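Local coordinates for uncharacterized protein (Corynebacterium glutamicum, PDB 2NSF) that probably catalyses the mycothiol-dependent isomerisation of maleylpyruvate at a zinc site, at residues A[67-81]-A[117-131]. Sequence-based numbering, arbitrary orientation.
Sequences SHLIAHVAYNAIALC and LRNLHEHSVARLDVA. With ZN (zinc ion), chain E; SO4 (sulfate ion), chain C.
Ala74 and Ser124 meet where the helix segments 67-81 and 117-131 come close, a worked example of how small side chains let two nearly parallel helices approach. The axes of the segments pass 8.5 Å apart at 23°, and the CA atoms of Ala74 and His121 are 5.0 Å apart. Here the methyl of Ala74 presses on the branch point of Leu120, CB to CG 3.5 Å. Ser124 holds its hydroxyl between its own backbone N and carbonyl carbon (chi1 60°), where OG can turn back to the carbonyl oxygens of Leu120 and His121 in its own helix; its single proton may serve either. The same oxygen lies 3.5 Å from Ala74 CA and, with its hydrogen bonding turned to its own helix, packs against the neighbouring one by van der Waals contact. One turn on, Ala77 CB rests 3.7 Å from Ser124 O.

Both helices belong to the helical bundle of the mycothiol maleylpyruvate isomerase N-terminal domain, and the zinc lies on the side of segment 67-81 turned away from this seam. His72 binds the metal through NE2 at 2.2 Å, with Glu164 and His168 of helix 156-171 as the other protein ligands, while Asn76 ND2 donates to a sulfate.

Toward the C-terminal ends, Leu128 spreads its two methyls, CD1 against Leu80 CB and CD2 against Ala77, and Cys81 SG settles over the backbone at Leu128 CA, 3.5 Å away. Contacts are looser along the solvent side: exposed Ile78 comes no nearer than 4.2 Å, CG1 to Ser124 CB, and Arg127, which starts toward segment 67-81, folds its chain so that the guanidinium leads away.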
ATOM      1  N   SER A  67      -1.072  16.526  -5.131  1.00 20.79           N
ATOM      2  CA  SER A  67      -0.062  16.412  -6.180  1.00 21.38           C
ATOM      3  C   SER A  67       1.088  15.503  -5.753  1.00 19.74           C
ATOM      4  O   SER A  67       1.574  14.706  -6.552  1.00 18.03           O
ATOM      5  CB  SER A  67       0.487  17.791  -6.551  1.00 23.30           C
ATOM      6  OG  SER A  67      -0.484  18.548  -7.259  1.00 25.84           O
ATOM      7  N   HIS A  68       1.528  15.632  -4.504  1.00 20.06           N
ATOM      8  CA  HIS A  68       2.615  14.797  -3.997  1.00 21.55           C
ATOM      9  C   HIS A  68       2.188  13.330  -4.028  1.00 20.17           C
ATOM     10  O   HIS A  68       2.938  12.458  -4.468  1.00 19.18           O
ATOM     11  CB  HIS A  68       2.979  15.163  -2.553  1.00 23.55           C
ATOM     12  CG  HIS A  68       3.733  16.452  -2.412  1.00 24.42           C
ATOM     13  ND1 HIS A  68       3.108  17.675  -2.325  1.00 26.15           N
ATOM     14  CD2 HIS A  68       5.060  16.699  -2.306  1.00 26.76           C
ATOM     15  CE1 HIS A  68       4.017  18.622  -2.167  1.00 27.38           C
ATOM     16  NE2 HIS A  68       5.209  18.056  -2.152  1.00 25.66           N
ATOM     17  N   LEU A  69       0.976  13.066  -3.552  1.00 20.08           N
ATOM     18  CA  LEU A  69       0.448  11.704  -3.516  1.00 17.73           C
ATOM     19  C   LEU A  69       0.285  11.115  -4.910  1.00 16.22           C
ATOM     20  O   LEU A  69       0.671   9.974  -5.170  1.00 15.87           O
ATOM     21  CB  LEU A  69      -0.899  11.686  -2.784  1.00 18.19           C
ATOM     22  CG  LEU A  69      -1.641  10.347  -2.759  1.00 19.82           C
ATOM     23  CD1 LEU A  69      -0.810   9.313  -2.008  1.00 20.14           C
ATOM     24  CD2 LEU A  69      -3.001  10.523  -2.107  1.00 19.50           C
ATOM     25  N   ILE A  70      -0.293  11.895  -5.816  1.00 15.66           N
ATOM     26  CA  ILE A  70      -0.507  11.442  -7.182  1.00 15.11           C
ATOM     27  C   ILE A  70       0.824  11.127  -7.859  1.00 15.24           C
ATOM     28  O   ILE A  70       0.942  10.133  -8.578  1.00 14.82           O
ATOM     29  CB  ILE A  70      -1.299  12.514  -7.976  1.00 15.05           C
ATOM     30  CG1 ILE A  70      -2.708  12.628  -7.381  1.00 17.54           C
ATOM     31  CG2 ILE A  70      -1.375  12.146  -9.453  1.00 17.94           C
ATOM     32  CD1 ILE A  70      -3.448  13.909  -7.755  1.00 18.24           C
ATOM     33  N   ALA A  71       1.823  11.974  -7.622  1.00 15.67           N
ATOM     34  CA  ALA A  71       3.145  11.763  -8.199  1.00 16.60           C
ATOM     35  C   ALA A  71       3.732  10.477  -7.636  1.00 15.95           C
ATOM     36  O   ALA A  71       4.243   9.644  -8.372  1.00 16.76           O
ATOM     37  CB  ALA A  71       4.057  12.942  -7.874  1.00 16.30           C
ATOM     38  N   HIS A  72       3.640  10.322  -6.322  1.00 17.40           N
ATOM     39  CA  HIS A  72       4.154   9.128  -5.658  1.00 17.87           C
ATOM     40  C   HIS A  72       3.603   7.832  -6.227  1.00 18.61           C
ATOM     41  O   HIS A  72       4.350   6.881  -6.463  1.00 17.21           O
ATOM     42  CB  HIS A  72       3.847   9.160  -4.152  1.00 17.16           C
ATOM     43  CG  HIS A  72       4.058   7.863  -3.451  1.00 19.72           C
ATOM     44  ND1 HIS A  72       5.131   7.063  -3.700  1.00 17.96           N
ATOM     45  CD2 HIS A  72       3.329   7.261  -2.489  1.00 22.59           C
ATOM     46  CE1 HIS A  72       5.074   5.990  -2.927  1.00 22.42           C
ATOM     47  NE2 HIS A  72       3.989   6.082  -2.180  1.00 20.23           N
ATOM     48  N   VAL A  73       2.290   7.778  -6.441  1.00 17.62           N
ATOM     49  CA  VAL A  73       1.682   6.570  -6.980  1.00 17.45           C
ATOM     50  C   VAL A  73       2.279   6.229  -8.343  1.00 17.21           C
ATOM     51  O   VAL A  73       2.528   5.060  -8.644  1.00 15.37           O
ATOM     52  CB  VAL A  73       0.131   6.717  -7.064  1.00 17.23           C
ATOM     53  CG1 VAL A  73      -0.493   5.509  -7.782  1.00 15.21           C
ATOM     54  CG2 VAL A  73      -0.438   6.821  -5.657  1.00 18.08           C
ATOM     55  N   ALA A  74       2.546   7.250  -9.158  1.00 16.70           N
ATOM     56  CA  ALA A  74       3.130   7.018 -10.475  1.00 15.79           C
ATOM     57  C   ALA A  74       4.575   6.543 -10.345  1.00 14.54           C
ATOM     58  O   ALA A  74       4.984   5.600 -11.017  1.00 14.83           O
ATOM     59  CB  ALA A  74       3.069   8.297 -11.320  1.00 15.86           C
ATOM     60  N   TYR A  75       5.349   7.197  -9.482  1.00 14.95           N
ATOM     61  CA  TYR A  75       6.745   6.800  -9.316  1.00 16.63           C
ATOM     62  C   TYR A  75       6.852   5.394  -8.726  1.00 18.07           C
ATOM     63  O   TYR A  75       7.836   4.688  -8.956  1.00 17.62           O
ATOM     64  CB  TYR A  75       7.497   7.831  -8.463  1.00 16.84           C
ATOM     65  CG  TYR A  75       7.609   9.177  -9.155  1.00 18.57           C
ATOM     66  CD1 TYR A  75       8.070   9.264 -10.468  1.00 19.58           C
ATOM     67  CD2 TYR A  75       7.229  10.355  -8.509  1.00 19.75           C
ATOM     68  CE1 TYR A  75       8.151  10.489 -11.132  1.00 18.70           C
ATOM     69  CE2 TYR A  75       7.306  11.596  -9.168  1.00 19.17           C
ATOM     70  CZ  TYR A  75       7.767  11.646 -10.478  1.00 20.49           C
ATOM     71  OH  TYR A  75       7.843  12.851 -11.142  1.00 20.12           O
ATOM     72  N   ASN A  76       5.839   4.985  -7.970  1.00 17.20           N
ATOM     73  CA  ASN A  76       5.843   3.642  -7.409  1.00 17.03           C
ATOM     74  C   ASN A  76       5.629   2.647  -8.549  1.00 16.24           C
ATOM     75  O   ASN A  76       6.278   1.609  -8.595  1.00 15.64           O
ATOM     76  CB  ASN A  76       4.748   3.499  -6.338  1.00 16.94           C
ATOM     77  CG  ASN A  76       4.500   2.055  -5.942  1.00 17.96           C
ATOM     78  OD1 ASN A  76       3.651   1.385  -6.527  1.00 17.24           O
ATOM     79  ND2 ASN A  76       5.250   1.565  -4.957  1.00 15.97           N
ATOM     80  N   ALA A  77       4.731   2.963  -9.482  1.00 16.19           N
ATOM     81  CA  ALA A  77       4.491   2.070 -10.612  1.00 15.97           C
ATOM     82  C   ALA A  77       5.798   1.891 -11.380  1.00 16.60           C
ATOM     83  O   ALA A  77       6.152   0.785 -11.780  1.00 16.31           O
ATOM     84  CB  ALA A  77       3.413   2.644 -11.533  1.00 16.39           C
ATOM     85  N   ILE A  78       6.505   2.997 -11.586  1.00 15.94           N
ATOM     86  CA  ILE A  78       7.779   2.966 -12.295  1.00 16.94           C
ATOM     87  C   ILE A  78       8.801   2.120 -11.528  1.00 17.46           C
ATOM     88  O   ILE A  78       9.542   1.338 -12.123  1.00 17.26           O
ATOM     89  CB  ILE A  78       8.320   4.400 -12.490  1.00 17.16           C
ATOM     90  CG1 ILE A  78       7.444   5.142 -13.504  1.00 19.14           C
ATOM     91  CG2 ILE A  78       9.779   4.362 -12.945  1.00 17.49           C
ATOM     92  CD1 ILE A  78       7.713   6.641 -13.590  1.00 19.54           C
ATOM     93  N   ALA A  79       8.823   2.267 -10.206  1.00 16.65           N
ATOM     94  CA  ALA A  79       9.756   1.510  -9.380  1.00 18.14           C
ATOM     95  C   ALA A  79       9.485   0.012  -9.477  1.00 18.05           C
ATOM     96  O   ALA A  79      10.416  -0.799  -9.483  1.00 18.86           O
ATOM     97  CB  ALA A  79       9.670   1.975  -7.930  1.00 16.62           C
ATOM     98  N   LEU A  80       8.210  -0.361  -9.565  1.00 17.38           N
ATOM     99  CA  LEU A  80       7.847  -1.766  -9.669  1.00 19.36           C
ATOM    100  C   LEU A  80       8.205  -2.304 -11.051  1.00 20.05           C
ATOM    101  O   LEU A  80       8.482  -3.493 -11.211  1.00 20.67           O
ATOM    102  CB  LEU A  80       6.352  -1.953  -9.373  1.00 18.04           C
ATOM    103  CG  LEU A  80       5.969  -1.638  -7.921  1.00 19.01           C
ATOM    104  CD1 LEU A  80       4.479  -1.876  -7.728  1.00 20.83           C
ATOM    105  CD2 LEU A  80       6.770  -2.516  -6.958  1.00 19.31           C
ATOM    106  N   CYS A  81       8.197  -1.427 -12.050  1.00 20.26           N
ATOM    107  CA  CYS A  81       8.580  -1.834 -13.397  1.00 20.27           C
ATOM    108  C   CYS A  81      10.043  -2.253 -13.362  1.00 20.42           C
ATOM    109  O   CYS A  81      10.435  -3.211 -14.020  1.00 21.36           O
ATOM    110  CB  CYS A  81       8.422  -0.684 -14.387  1.00 19.17           C
ATOM    111  SG  CYS A  81       6.743  -0.428 -14.963  1.00 22.56           S
ATOM    112  N   LEU A 117       0.203  15.448 -14.516  1.00 21.02           N
ATOM    113  CA  LEU A 117       0.206  14.399 -13.504  1.00 20.94           C
ATOM    114  C   LEU A 117      -0.797  13.304 -13.846  1.00 20.92           C
ATOM    115  O   LEU A 117      -0.547  12.128 -13.596  1.00 19.91           O
ATOM    116  CB  LEU A 117      -0.094  14.983 -12.119  1.00 21.84           C
ATOM    117  CG  LEU A 117       1.022  15.814 -11.477  1.00 23.37           C
ATOM    118  CD1 LEU A 117       0.587  16.326 -10.115  1.00 22.49           C
ATOM    119  CD2 LEU A 117       2.273  14.952 -11.335  1.00 24.28           C
ATOM    120  N   ARG A 118      -1.940  13.680 -14.410  1.00 21.05           N
ATOM    121  CA  ARG A 118      -2.929  12.676 -14.785  1.00 20.59           C
ATOM    122  C   ARG A 118      -2.345  11.816 -15.898  1.00 19.90           C
ATOM    123  O   ARG A 118      -2.568  10.610 -15.943  1.00 19.92           O
ATOM    124  CB  ARG A 118      -4.235  13.331 -15.264  1.00 19.58           C
ATOM    125  CG  ARG A 118      -5.025  14.069 -14.184  1.00 21.80           C
ATOM    126  CD  ARG A 118      -6.290  14.687 -14.776  1.00 21.07           C
ATOM    127  NE  ARG A 118      -7.004  15.538 -13.829  1.00 25.13           N
ATOM    128  CZ  ARG A 118      -7.810  15.094 -12.867  1.00 25.13           C
ATOM    129  NH1 ARG A 118      -8.020  13.792 -12.713  1.00 25.73           N
ATOM    130  NH2 ARG A 118      -8.403  15.959 -12.056  1.00 25.71           N
ATOM    131  N   ASN A 119      -1.583  12.434 -16.798  1.00 20.71           N
ATOM    132  CA  ASN A 119      -0.989  11.690 -17.899  1.00 21.41           C
ATOM    133  C   ASN A 119       0.105  10.751 -17.400  1.00 20.89           C
ATOM    134  O   ASN A 119       0.228   9.626 -17.886  1.00 21.16           O
ATOM    135  CB  ASN A 119      -0.437  12.648 -18.965  1.00 25.40           C
ATOM    136  CG  ASN A 119      -1.540  13.397 -19.697  1.00 31.69           C
ATOM    137  OD1 ASN A 119      -2.598  12.831 -19.989  1.00 35.90           O
ATOM    138  ND2 ASN A 119      -1.297  14.667 -20.007  1.00 35.42           N
ATOM    139  N   LEU A 120       0.885  11.215 -16.429  1.00 19.52           N
ATOM    140  CA  LEU A 120       1.958  10.409 -15.847  1.00 20.06           C
ATOM    141  C   LEU A 120       1.349   9.193 -15.147  1.00 19.99           C
ATOM    142  O   LEU A 120       1.835   8.067 -15.282  1.00 20.32           O
ATOM    143  CB  LEU A 120       2.750  11.252 -14.841  1.00 19.89           C
ATOM    144  CG  LEU A 120       3.754  10.534 -13.931  1.00 21.53           C
ATOM    145  CD1 LEU A 120       4.729   9.720 -14.763  1.00 20.79           C
ATOM    146  CD2 LEU A 120       4.494  11.558 -13.077  1.00 20.73           C
ATOM    147  N   HIS A 121       0.276   9.422 -14.397  1.00 19.51           N
ATOM    148  CA  HIS A 121      -0.396   8.325 -13.709  1.00 19.62           C
ATOM    149  C   HIS A 121      -0.880   7.301 -14.729  1.00 21.20           C
ATOM    150  O   HIS A 121      -0.604   6.110 -14.622  1.00 20.18           O
ATOM    151  CB  HIS A 121      -1.596   8.838 -12.913  1.00 18.20           C
ATOM    152  CG  HIS A 121      -2.507   7.746 -12.443  1.00 19.57           C
ATOM    153  ND1 HIS A 121      -2.102   6.772 -11.556  1.00 19.00           N
ATOM    154  CD2 HIS A 121      -3.781   7.436 -12.785  1.00 19.19           C
ATOM    155  CE1 HIS A 121      -3.083   5.906 -11.374  1.00 20.66           C
ATOM    156  NE2 HIS A 121      -4.114   6.285 -12.109  1.00 18.89           N
ATOM    157  N   GLU A 122      -1.606   7.780 -15.729  1.00 21.59           N
ATOM    158  CA  GLU A 122      -2.145   6.906 -16.752  1.00 23.27           C
ATOM    159  C   GLU A 122      -1.075   6.090 -17.476  1.00 22.77           C
ATOM    160  O   GLU A 122      -1.221   4.879 -17.658  1.00 21.37           O
ATOM    161  CB  GLU A 122      -2.937   7.741 -17.756  1.00 27.25           C
ATOM    162  CG  GLU A 122      -3.702   6.935 -18.769  1.00 34.55           C
ATOM    163  CD  GLU A 122      -4.527   7.821 -19.674  1.00 38.21           C
ATOM    164  OE1 GLU A 122      -5.458   8.483 -19.168  1.00 40.30           O
ATOM    165  OE2 GLU A 122      -4.237   7.863 -20.885  1.00 41.44           O
ATOM    166  N   HIS A 123       0.008   6.748 -17.876  1.00 22.18           N
ATOM    167  CA  HIS A 123       1.074   6.061 -18.595  1.00 22.86           C
ATOM    168  C   HIS A 123       1.864   5.083 -17.726  1.00 21.53           C
ATOM    169  O   HIS A 123       2.183   3.978 -18.169  1.00 21.53           O
ATOM    170  CB  HIS A 123       2.028   7.074 -19.231  1.00 25.30           C
ATOM    171  CG  HIS A 123       2.963   6.470 -20.228  1.00 27.65           C
ATOM    172  ND1 HIS A 123       2.522   5.840 -21.375  1.00 28.56           N
ATOM    173  CD2 HIS A 123       4.313   6.372 -20.247  1.00 28.93           C
ATOM    174  CE1 HIS A 123       3.557   5.383 -22.052  1.00 29.47           C
ATOM    175  NE2 HIS A 123       4.658   5.693 -21.389  1.00 27.24           N
ATOM    176  N   SER A 124       2.175   5.479 -16.496  1.00 20.44           N
ATOM    177  CA  SER A 124       2.924   4.603 -15.598  1.00 18.90           C
ATOM    178  C   SER A 124       2.095   3.351 -15.290  1.00 18.91           C
ATOM    179  O   SER A 124       2.638   2.251 -15.173  1.00 17.98           O
ATOM    180  CB  SER A 124       3.286   5.344 -14.309  1.00 18.54           C
ATOM    181  OG  SER A 124       2.130   5.777 -13.618  1.00 20.95           O
ATOM    182  N   VAL A 125       0.783   3.525 -15.163  1.00 18.37           N
ATOM    183  CA  VAL A 125      -0.108   2.394 -14.905  1.00 19.21           C
ATOM    184  C   VAL A 125      -0.055   1.437 -16.092  1.00 20.68           C
ATOM    185  O   VAL A 125       0.131   0.229 -15.930  1.00 20.68           O
ATOM    186  CB  VAL A 125      -1.578   2.856 -14.724  1.00 17.66           C
ATOM    187  CG1 VAL A 125      -2.526   1.687 -14.968  1.00 18.16           C
ATOM    188  CG2 VAL A 125      -1.788   3.415 -13.320  1.00 17.62           C
ATOM    189  N   ALA A 126      -0.217   1.989 -17.291  1.00 21.71           N
ATOM    190  CA  ALA A 126      -0.213   1.193 -18.513  1.00 22.20           C
ATOM    191  C   ALA A 126       1.093   0.434 -18.715  1.00 22.30           C
ATOM    192  O   ALA A 126       1.084  -0.724 -19.122  1.00 22.14           O
ATOM    193  CB  ALA A 126      -0.494   2.090 -19.720  1.00 23.15           C
ATOM    194  N   ARG A 127       2.216   1.080 -18.416  1.00 22.05           N
ATOM    195  CA  ARG A 127       3.517   0.447 -18.587  1.00 22.46           C
ATOM    196  C   ARG A 127       3.774  -0.684 -17.597  1.00 22.22           C
ATOM    197  O   ARG A 127       4.406  -1.683 -17.947  1.00 22.36           O
ATOM    198  CB  ARG A 127       4.622   1.500 -18.498  1.00 24.30           C
ATOM    199  CG  ARG A 127       4.570   2.510 -19.640  1.00 27.63           C
ATOM    200  CD  ARG A 127       5.028   1.878 -20.951  1.00 30.85           C
ATOM    201  NE  ARG A 127       6.467   1.629 -20.939  1.00 33.36           N
ATOM    202  CZ  ARG A 127       7.119   0.919 -21.854  1.00 35.09           C
ATOM    203  NH1 ARG A 127       6.459   0.374 -22.870  1.00 33.22           N
ATOM    204  NH2 ARG A 127       8.434   0.758 -21.756  1.00 33.62           N
ATOM    205  N   LEU A 128       3.284  -0.537 -16.369  1.00 20.44           N
ATOM    206  CA  LEU A 128       3.460  -1.585 -15.368  1.00 20.49           C
ATOM    207  C   LEU A 128       2.615  -2.796 -15.764  1.00 21.30           C
ATOM    208  O   LEU A 128       3.044  -3.941 -15.623  1.00 21.02           O
ATOM    209  CB  LEU A 128       3.051  -1.081 -13.976  1.00 19.37           C
ATOM    210  CG  LEU A 128       2.986  -2.115 -12.841  1.00 16.10           C
ATOM    211  CD1 LEU A 128       4.300  -2.890 -12.743  1.00 17.22           C
ATOM    212  CD2 LEU A 128       2.676  -1.402 -11.524  1.00 14.93           C
ATOM    213  N   ASP A 129       1.417  -2.545 -16.277  1.00 22.25           N
ATOM    214  CA  ASP A 129       0.556  -3.648 -16.680  1.00 23.51           C
ATOM    215  C   ASP A 129       1.207  -4.438 -17.818  1.00 23.20           C
ATOM    216  O   ASP A 129       1.180  -5.671 -17.820  1.00 21.84           O
ATOM    217  CB  ASP A 129      -0.816  -3.139 -17.115  1.00 24.46           C
ATOM    218  CG  ASP A 129      -1.863  -4.234 -17.095  1.00 27.49           C
ATOM    219  OD1 ASP A 129      -2.184  -4.727 -15.992  1.00 28.49           O
ATOM    220  OD2 ASP A 129      -2.357  -4.610 -18.176  1.00 28.49           O
ATOM    221  N   VAL A 130       1.796  -3.730 -18.780  1.00 23.52           N
ATOM    222  CA  VAL A 130       2.463  -4.391 -19.895  1.00 25.04           C
ATOM    223  C   VAL A 130       3.603  -5.236 -19.345  1.00 24.60           C
ATOM    224  O   VAL A 130       3.792  -6.378 -19.758  1.00 24.58           O
ATOM    225  CB  VAL A 130       3.044  -3.373 -20.911  1.00 26.48           C
ATOM    226  CG1 VAL A 130       3.948  -4.086 -21.920  1.00 28.83           C
ATOM    227  CG2 VAL A 130       1.913  -2.670 -21.644  1.00 27.56           C
ATOM    228  N   ALA A 131       4.358  -4.668 -18.406  1.00 24.68           N
ATOM    229  CA  ALA A 131       5.481  -5.381 -17.801  1.00 24.65           C
ATOM    230  C   ALA A 131       4.999  -6.701 -17.216  1.00 24.47           C
ATOM    231  O   ALA A 131       5.631  -7.740 -17.400  1.00 25.18           O
ATOM    232  CB  ALA A 131       6.131  -4.527 -16.716  1.00 23.70           C
TER
HETATM  233 ZN    ZN E 404       2.743   4.765  -0.914  1.00 26.97          ZN
HETATM  234  S   SO4 C 402       7.683   2.948  -2.013  1.00 39.13           S
HETATM  235  O1  SO4 C 402       6.915   4.033  -1.378  1.00 39.98           O
HETATM  236  O2  SO4 C 402       9.122   3.216  -1.827  1.00 41.28           O
HETATM  237  O3  SO4 C 402       7.348   1.655  -1.377  1.00 41.90           O
HETATM  238  O4  SO4 C 402       7.357   2.880  -3.445  1.00 32.08           O
HETATM  239  O   HOH W   1       4.529   3.624  -0.373  1.00 20.41           O
HETATM  240  O   HOH W   2       1.905   3.464   0.963  1.00 24.43           O